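PDB 4L7T: NanU sialic acid binding protein from Bacteroides fragilis, which binds sialic acid with high affinity at the outer membrane and, as a SusD-family protein, probably hands it to a partner transporter. Local coordinates for residues Ile24-Trp30 against Leu108-Lys112; Arg286-Gln292 against Leu316-Leu322. One frame throughout, in Å; residues are numbered along the deposited sequence.

Contact 1. Residues Ile24-Trp30 against Leu108-Lys112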
loop_
_atom_site.group_PDB
_atom_site.type_symbol
_atom_site.label_atom_id
_atom_site.label_comp_id
_atom_site.label_asym_id
_atom_site.label_seq_id
_atom_site.Cartn_x
_atom_site.Cartn_y
_atom_site.Cartn_z
ATOM N N ILE A 24 -23.720 1.306 20.546
ATOM C CA ILE A 24 -22.328 1.325 20.959
ATOM C C ILE A 24 -21.892 2.661 21.603
ATOM O O ILE A 24 -20.800 2.728 22.195
ATOM C CB ILE A 24 -21.375 0.941 19.805
ATOM C CG1 ILE A 24 -21.446 1.990 18.698
ATOM C CG2 ILE A 24 -21.587 -0.544 19.376
ATOM C CD1 ILE A 24 -20.445 1.643 17.525
ATOM N N ALA A 25 -22.714 3.703 21.522
ATOM C CA ALA A 25 -22.397 4.990 22.119
ATOM C C ALA A 25 -22.949 5.129 23.592
ATOM O O ALA A 25 -22.694 6.169 24.301
ATOM C CB ALA A 25 -22.882 6.118 21.248
ATOM N N ASP A 26 -23.613 4.066 24.022
ATOM C CA ASP A 26 -24.245 4.020 25.371
ATOM C C ASP A 26 -23.091 4.119 26.390
ATOM O O ASP A 26 -22.063 3.420 26.224
ATOM C CB ASP A 26 -25.036 2.709 25.613
ATOM C CG ASP A 26 -26.379 2.607 24.786
ATOM O OD1 ASP A 26 -26.860 3.617 24.200
ATOM O OD2 ASP A 26 -26.934 1.480 24.785
ATOM N N SER A 27 -23.322 4.877 27.466
ATOM C CA SER A 27 -22.239 5.187 28.441
ATOM C C SER A 27 -21.589 3.998 29.116
ATOM O O SER A 27 -20.414 4.089 29.442
ATOM C CB SER A 27 -22.667 6.241 29.442
ATOM O OG SER A 27 -23.004 7.403 28.695
ATOM N N ASN A 28 -22.333 2.895 29.291
ATOM C CA ASN A 28 -21.820 1.705 29.984
ATOM C C ASN A 28 -20.705 1.032 29.235
ATOM O O ASN A 28 -20.032 0.144 29.771
ATOM C CB ASN A 28 -22.970 0.720 30.337
ATOM C CG ASN A 28 -23.876 0.379 29.117
ATOM O OD1 ASN A 28 -24.556 1.244 28.527
ATOM N ND2 ASN A 28 -23.856 -0.867 28.740
ATOM N N TYR A 29 -20.530 1.415 27.950
ATOM C CA TYR A 29 -19.443 0.814 27.153
ATOM C C TYR A 29 -18.230 1.698 27.170
ATOM O O TYR A 29 -17.251 1.369 26.510
ATOM C CB TYR A 29 -19.847 0.483 25.664
ATOM C CG TYR A 29 -21.069 -0.400 25.604
ATOM C CD1 TYR A 29 -21.021 -1.693 26.121
ATOM C CD2 TYR A 29 -22.292 0.092 25.096
ATOM C CE1 TYR A 29 -22.167 -2.506 26.146
ATOM C CE2 TYR A 29 -23.455 -0.720 25.093
ATOM C CZ TYR A 29 -23.366 -2.023 25.602
ATOM O OH TYR A 29 -24.475 -2.858 25.632
ATOM N N TRP A 30 -18.299 2.807 27.897
ATOM C CA TRP A 30 -17.109 3.682 28.041
ATOM C C TRP A 30 -16.735 3.969 29.511
ATOM O O TRP A 30 -16.389 5.105 29.826
ATOM C CB TRP A 30 -17.411 4.992 27.336
ATOM C CG TRP A 30 -17.870 4.712 25.899
ATOM C CD1 TRP A 30 -19.156 4.404 25.454
ATOM C CD2 TRP A 30 -17.021 4.658 24.727
ATOM N NE1 TRP A 30 -19.144 4.197 24.084
ATOM C CE2 TRP A 30 -17.862 4.372 23.609
ATOM C CE3 TRP A 30 -15.647 4.853 24.517
ATOM C CZ2 TRP A 30 -17.350 4.232 22.285
ATOM C CZ3 TRP A 30 -15.140 4.764 23.201
ATOM C CH2 TRP A 30 -15.995 4.433 22.104
ATOM N N LEU A 108 -16.392 8.710 16.715
ATOM C CA LEU A 108 -17.000 8.241 18.018
ATOM C C LEU A 108 -15.861 8.114 19.045
ATOM O O LEU A 108 -15.937 8.715 20.140
ATOM C CB LEU A 108 -17.709 6.885 17.910
ATOM C CG LEU A 108 -18.357 6.458 19.273
ATOM C CD1 LEU A 108 -19.360 7.486 19.796
ATOM C CD2 LEU A 108 -18.990 5.064 19.220
ATOM N N MET A 109 -14.796 7.403 18.647
ATOM C CA MET A 109 -13.590 7.273 19.569
ATOM C C MET A 109 -13.080 8.621 19.975
ATOM O O MET A 109 -12.793 8.853 21.173
ATOM C CB MET A 109 -12.510 6.380 18.940
ATOM C CG MET A 109 -11.223 6.232 19.844
ATOM S SD MET A 109 -11.681 5.219 21.219
ATOM C CE MET A 109 -10.010 4.945 21.969
ATOM N N ILE A 110 -12.918 9.518 19.016
ATOM C CA ILE A 110 -12.437 10.827 19.295
ATOM C C ILE A 110 -13.301 11.593 20.300
ATOM O O ILE A 110 -12.746 12.208 21.228
ATOM C CB ILE A 110 -12.210 11.650 17.995
ATOM C CG1 ILE A 110 -11.052 10.983 17.247
ATOM C CG2 ILE A 110 -11.971 13.094 18.317
ATOM C CD1 ILE A 110 -10.856 11.559 15.786
ATOM N N ALA A 111 -14.646 11.602 20.095
ATOM C CA ALA A 111 -15.514 12.351 21.016
ATOM C C ALA A 111 -15.466 11.657 22.390
ATOM O O ALA A 111 -15.369 12.339 23.401
ATOM C CB ALA A 111 -16.972 12.352 20.505
ATOM N N LYS A 112 -15.470 10.344 22.425
ATOM C CA LYS A 112 -15.540 9.652 23.759
ATOM C C LYS A 112 -14.247 9.914 24.532
ATOM O O LYS A 112 -14.268 10.175 25.780
ATOM C CB LYS A 112 -15.764 8.144 23.670
ATOM C CG LYS A 112 -17.223 7.745 23.216
ATOM C CD LYS A 112 -18.324 8.291 24.158
ATOM C CE LYS A 112 -19.668 7.670 23.768
ATOM N NZ LYS A 112 -20.791 8.132 24.722
HETATM O O HOH W 1 -20.241 8.077 27.707
#
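The loop from I24 to W30, which includes a short 3-10 turn around N28, passes alongside the helical segment L108-K112, with A25 nearest L108 and W30 nearest K112, CA to CA 7.5 Å in both pairs. K112 lies over one face of the W30 indole, the two side chains crossing at about a right angle. With CG anti to the carbonyl carbon (chi1 -72°), K112 CG comes 3.3 Å from the centroid of the six-membered ring of W30 in a CH-pi contact, almost on the ring normal; the bend at chi2 (-59°) then carries NZ over the five-membered ring as a cation-pi partner. K112 NZ donates to A25 O at 2.8 Å, and a water joins the same ammonium to S27 OG. M109 SD meets the indole at its edge, 4.0 Å from CZ3 of W30, a Met-aromatic contact. The arrangement fastens the N-terminal loop to helix 99-115 of the alpha-helical, TPR-like part of a SusD-family fold, where F36 and F39 of helix 33-48 also meet W30. W30 NE1 donates to I24 O at 2.9 Å, in the carbonyl plane, which helps to hold the indole's rotation. L108 divides its branches: CD2 packs 3.6 Å from W30 CZ2 and touches I24 CG1, while CD1 reaches A25 CB.

Contact 2. Residues Arg286-Gln292 against Leu316-Leu322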
loop_
_atom_site.group_PDB
_atom_site.type_symbol
_atom_site.label_atom_id
_atom_site.label_comp_id
_atom_site.label_asym_id
_atom_site.label_seq_id
_atom_site.Cartn_x
_atom_site.Cartn_y
_atom_site.Cartn_z
ATOM N N ARG A 286 -5.811 -14.270 -2.355
ATOM C CA ARG A 286 -5.909 -15.572 -2.957
ATOM C C ARG A 286 -6.740 -15.578 -4.255
ATOM O O ARG A 286 -6.326 -16.190 -5.227
ATOM C CB ARG A 286 -6.580 -16.540 -1.953
ATOM C CG ARG A 286 -6.385 -18.013 -2.347
ATOM C CD ARG A 286 -7.229 -19.045 -1.464
ATOM N NE ARG A 286 -8.618 -18.654 -1.382
ATOM C CZ ARG A 286 -9.524 -19.153 -2.246
ATOM N NH1 ARG A 286 -9.126 -19.990 -3.146
ATOM N NH2 ARG A 286 -10.792 -18.765 -2.214
ATOM N N GLN A 287 -7.861 -14.862 -4.212
ATOM C CA GLN A 287 -8.857 -14.861 -5.335
ATOM C C GLN A 287 -8.344 -14.047 -6.559
ATOM O O GLN A 287 -8.966 -14.161 -7.612
ATOM C CB GLN A 287 -10.131 -14.224 -4.853
ATOM C CG GLN A 287 -11.023 -15.093 -3.959
ATOM C CD GLN A 287 -12.247 -14.311 -3.494
ATOM O OE1 GLN A 287 -12.728 -14.508 -2.391
ATOM N NE2 GLN A 287 -12.739 -13.402 -4.330
ATOM N N ASN A 288 -7.231 -13.276 -6.471
ATOM C CA ASN A 288 -6.754 -12.451 -7.635
ATOM C C ASN A 288 -5.333 -12.690 -8.107
ATOM O O ASN A 288 -4.946 -12.373 -9.250
ATOM C CB ASN A 288 -6.904 -10.968 -7.330
ATOM C CG ASN A 288 -8.360 -10.534 -7.325
ATOM O OD1 ASN A 288 -8.983 -10.384 -8.390
ATOM N ND2 ASN A 288 -8.933 -10.351 -6.132
ATOM N N LEU A 289 -4.442 -13.127 -7.188
ATOM C CA LEU A 289 -3.027 -13.110 -7.480
ATOM C C LEU A 289 -2.326 -14.435 -7.198
ATOM O O LEU A 289 -1.111 -14.570 -7.396
ATOM C CB LEU A 289 -2.388 -12.036 -6.546
ATOM C CG LEU A 289 -2.548 -10.576 -7.029
ATOM C CD1 LEU A 289 -1.792 -9.567 -6.021
ATOM C CD2 LEU A 289 -2.128 -10.289 -8.445
ATOM N N VAL A 290 -3.100 -15.462 -6.809
ATOM C CA VAL A 290 -2.516 -16.773 -6.481
ATOM C C VAL A 290 -2.972 -17.741 -7.572
ATOM O O VAL A 290 -4.156 -17.822 -7.813
ATOM C CB VAL A 290 -2.970 -17.245 -5.067
ATOM C CG1 VAL A 290 -2.426 -18.710 -4.799
ATOM C CG2 VAL A 290 -2.409 -16.166 -3.991
ATOM N N PRO A 291 -2.040 -18.487 -8.175
ATOM C CA PRO A 291 -2.461 -19.455 -9.214
ATOM C C PRO A 291 -3.313 -20.647 -8.684
ATOM O O PRO A 291 -3.354 -20.963 -7.493
ATOM C CB PRO A 291 -1.159 -19.911 -9.836
ATOM C CG PRO A 291 -0.134 -19.769 -8.694
ATOM C CD PRO A 291 -0.576 -18.565 -7.901
ATOM N N GLN A 292 -3.987 -21.298 -9.637
ATOM C CA GLN A 292 -4.949 -22.344 -9.325
ATOM C C GLN A 292 -4.262 -23.701 -9.169
ATOM O O GLN A 292 -3.408 -24.057 -9.992
ATOM C CB GLN A 292 -5.980 -22.375 -10.507
ATOM C CG GLN A 292 -7.161 -23.333 -10.169
ATOM C CD GLN A 292 -7.900 -23.773 -11.397
ATOM O OE1 GLN A 292 -9.129 -23.574 -11.490
ATOM N NE2 GLN A 292 -7.217 -24.513 -12.252
ATOM N N LEU A 316 -0.507 -24.045 -3.541
ATOM C CA LEU A 316 -1.210 -22.748 -3.811
ATOM C C LEU A 316 -2.528 -22.971 -4.507
ATOM O O LEU A 316 -2.588 -23.755 -5.412
ATOM C CB LEU A 316 -0.333 -21.947 -4.753
ATOM C CG LEU A 316 1.045 -21.602 -4.165
ATOM C CD1 LEU A 316 1.962 -20.955 -5.211
ATOM C CD2 LEU A 316 0.882 -20.714 -2.918
ATOM N N ASN A 317 -3.604 -22.346 -4.057
ATOM C CA ASN A 317 -4.860 -22.562 -4.760
ATOM C C ASN A 317 -5.722 -21.355 -4.718
ATOM O O ASN A 317 -6.583 -21.175 -3.806
ATOM C CB ASN A 317 -5.645 -23.788 -4.179
ATOM C CG ASN A 317 -6.905 -24.073 -5.001
ATOM O OD1 ASN A 317 -6.869 -23.942 -6.238
ATOM N ND2 ASN A 317 -8.007 -24.451 -4.349
ATOM N N GLY A 318 -5.577 -20.532 -5.769
ATOM C CA GLY A 318 -6.326 -19.327 -5.871
ATOM C C GLY A 318 -6.753 -19.164 -7.330
ATOM O O GLY A 318 -6.869 -20.140 -8.068
ATOM N N LEU A 319 -6.961 -17.913 -7.725
ATOM C CA LEU A 319 -7.226 -17.579 -9.160
ATOM C C LEU A 319 -6.425 -16.324 -9.546
ATOM O O LEU A 319 -6.222 -15.425 -8.686
ATOM C CB LEU A 319 -8.724 -17.372 -9.393
ATOM C CG LEU A 319 -9.510 -18.693 -9.283
ATOM C CD1 LEU A 319 -10.979 -18.430 -9.307
ATOM C CD2 LEU A 319 -9.207 -19.705 -10.391
ATOM N N ILE A 320 -5.996 -16.275 -10.817
ATOM C CA ILE A 320 -5.299 -15.100 -11.277
ATOM C C ILE A 320 -6.322 -14.291 -12.055
ATOM O O ILE A 320 -6.871 -14.755 -13.103
ATOM C CB ILE A 320 -4.161 -15.453 -12.185
ATOM C CG1 ILE A 320 -3.040 -16.287 -11.521
ATOM C CG2 ILE A 320 -3.579 -14.126 -12.837
ATOM C CD1 ILE A 320 -2.375 -15.629 -10.263
ATOM N N ARG A 321 -6.603 -13.068 -11.571
ATOM C CA ARG A 321 -7.466 -12.115 -12.281
ATOM C C ARG A 321 -6.666 -10.922 -12.747
ATOM O O ARG A 321 -7.032 -10.239 -13.670
ATOM C CB ARG A 321 -8.635 -11.596 -11.438
ATOM C CG ARG A 321 -9.529 -12.710 -10.796
ATOM C CD ARG A 321 -10.322 -13.483 -11.824
ATOM N NE ARG A 321 -11.249 -14.361 -11.064
ATOM C CZ ARG A 321 -11.948 -15.342 -11.640
ATOM N NH1 ARG A 321 -11.808 -15.592 -12.958
ATOM N NH2 ARG A 321 -12.806 -16.029 -10.882
ATOM N N LEU A 322 -5.595 -10.635 -12.008
ATOM C CA LEU A 322 -4.619 -9.579 -12.383
ATOM C C LEU A 322 -3.341 -10.315 -12.715
ATOM O O LEU A 322 -2.695 -10.943 -11.824
ATOM C CB LEU A 322 -4.350 -8.661 -11.158
ATOM C CG LEU A 322 -5.417 -7.591 -10.861
ATOM C CD1 LEU A 322 -5.313 -6.876 -9.442
ATOM C CD2 LEU A 322 -5.452 -6.494 -11.906
HETATM O O HOH W 2 -11.530 -14.274 -8.283
#
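L316 sets its CB 3.9 Å from CG1 of V290, the side chains crossing at about a right angle, where the irregular segment L316-L322 begins to run along R286-Q292. In this SusD-family fold the contact joins the weakly bonded end of helix 284-289 and its following loop to the loop leading into strand 323-324, largely through amide-carbonyl bonds, with F362 of strand 356-363 touching P291 and L316. N317 offers its carbonyl O to R286 NH1 at 2.9 Å, lying in the guanidinium plane; a bend at chi3 (50°) brings that nitrogen round, while R286 NE forms a salt bridge with D283. The N317 side chain turns to Q293 and Q376. G318 N donates to P291 O at 2.8 Å from above the carbonyl plane, and G318 CA lies 3.2 Å from R286 O in a CA-H...O contact. L319 N then bonds to R286 O at 3.1 Å. I320 sends CD1 onto the backbone, 3.3 Å from L289 C, with P291 CD beyond. R321 N donates to N288 O, and R321 CB lies 3.3 Å from N288 OD1, the amide and guanidinium planes 65° apart, while N288 ND2 is held by R284 O. R321 NH1 continues to A74 O, and a water accepts from R321 NE and donates to Q287 O. L322 packs CB on CD2 of L289, and L322 N adds a weak bond to N288 O at 3.3 Å.

Contacts 1 and 2 lie about 41 Å apart between centres and share no secondary-structure element. Contact 1 is peripheral, 31 Å from the centre of the chain, and ties an N-terminal loop to a helix; contact 2, at 19 Å, joins a helix end and loop to a second loop and buries roughly twice the surface, 733 against 331 Å². Both are only partly buried, but their chemistry differs. In 24-30 with 108-112 the work is done by side chains gathered round one aromatic ring, with a single direct hydrogen bond across. In 286-292 with 316-322 backbone amides and carbonyls carry most of the polar bonding, and apolar side chains pack beside them.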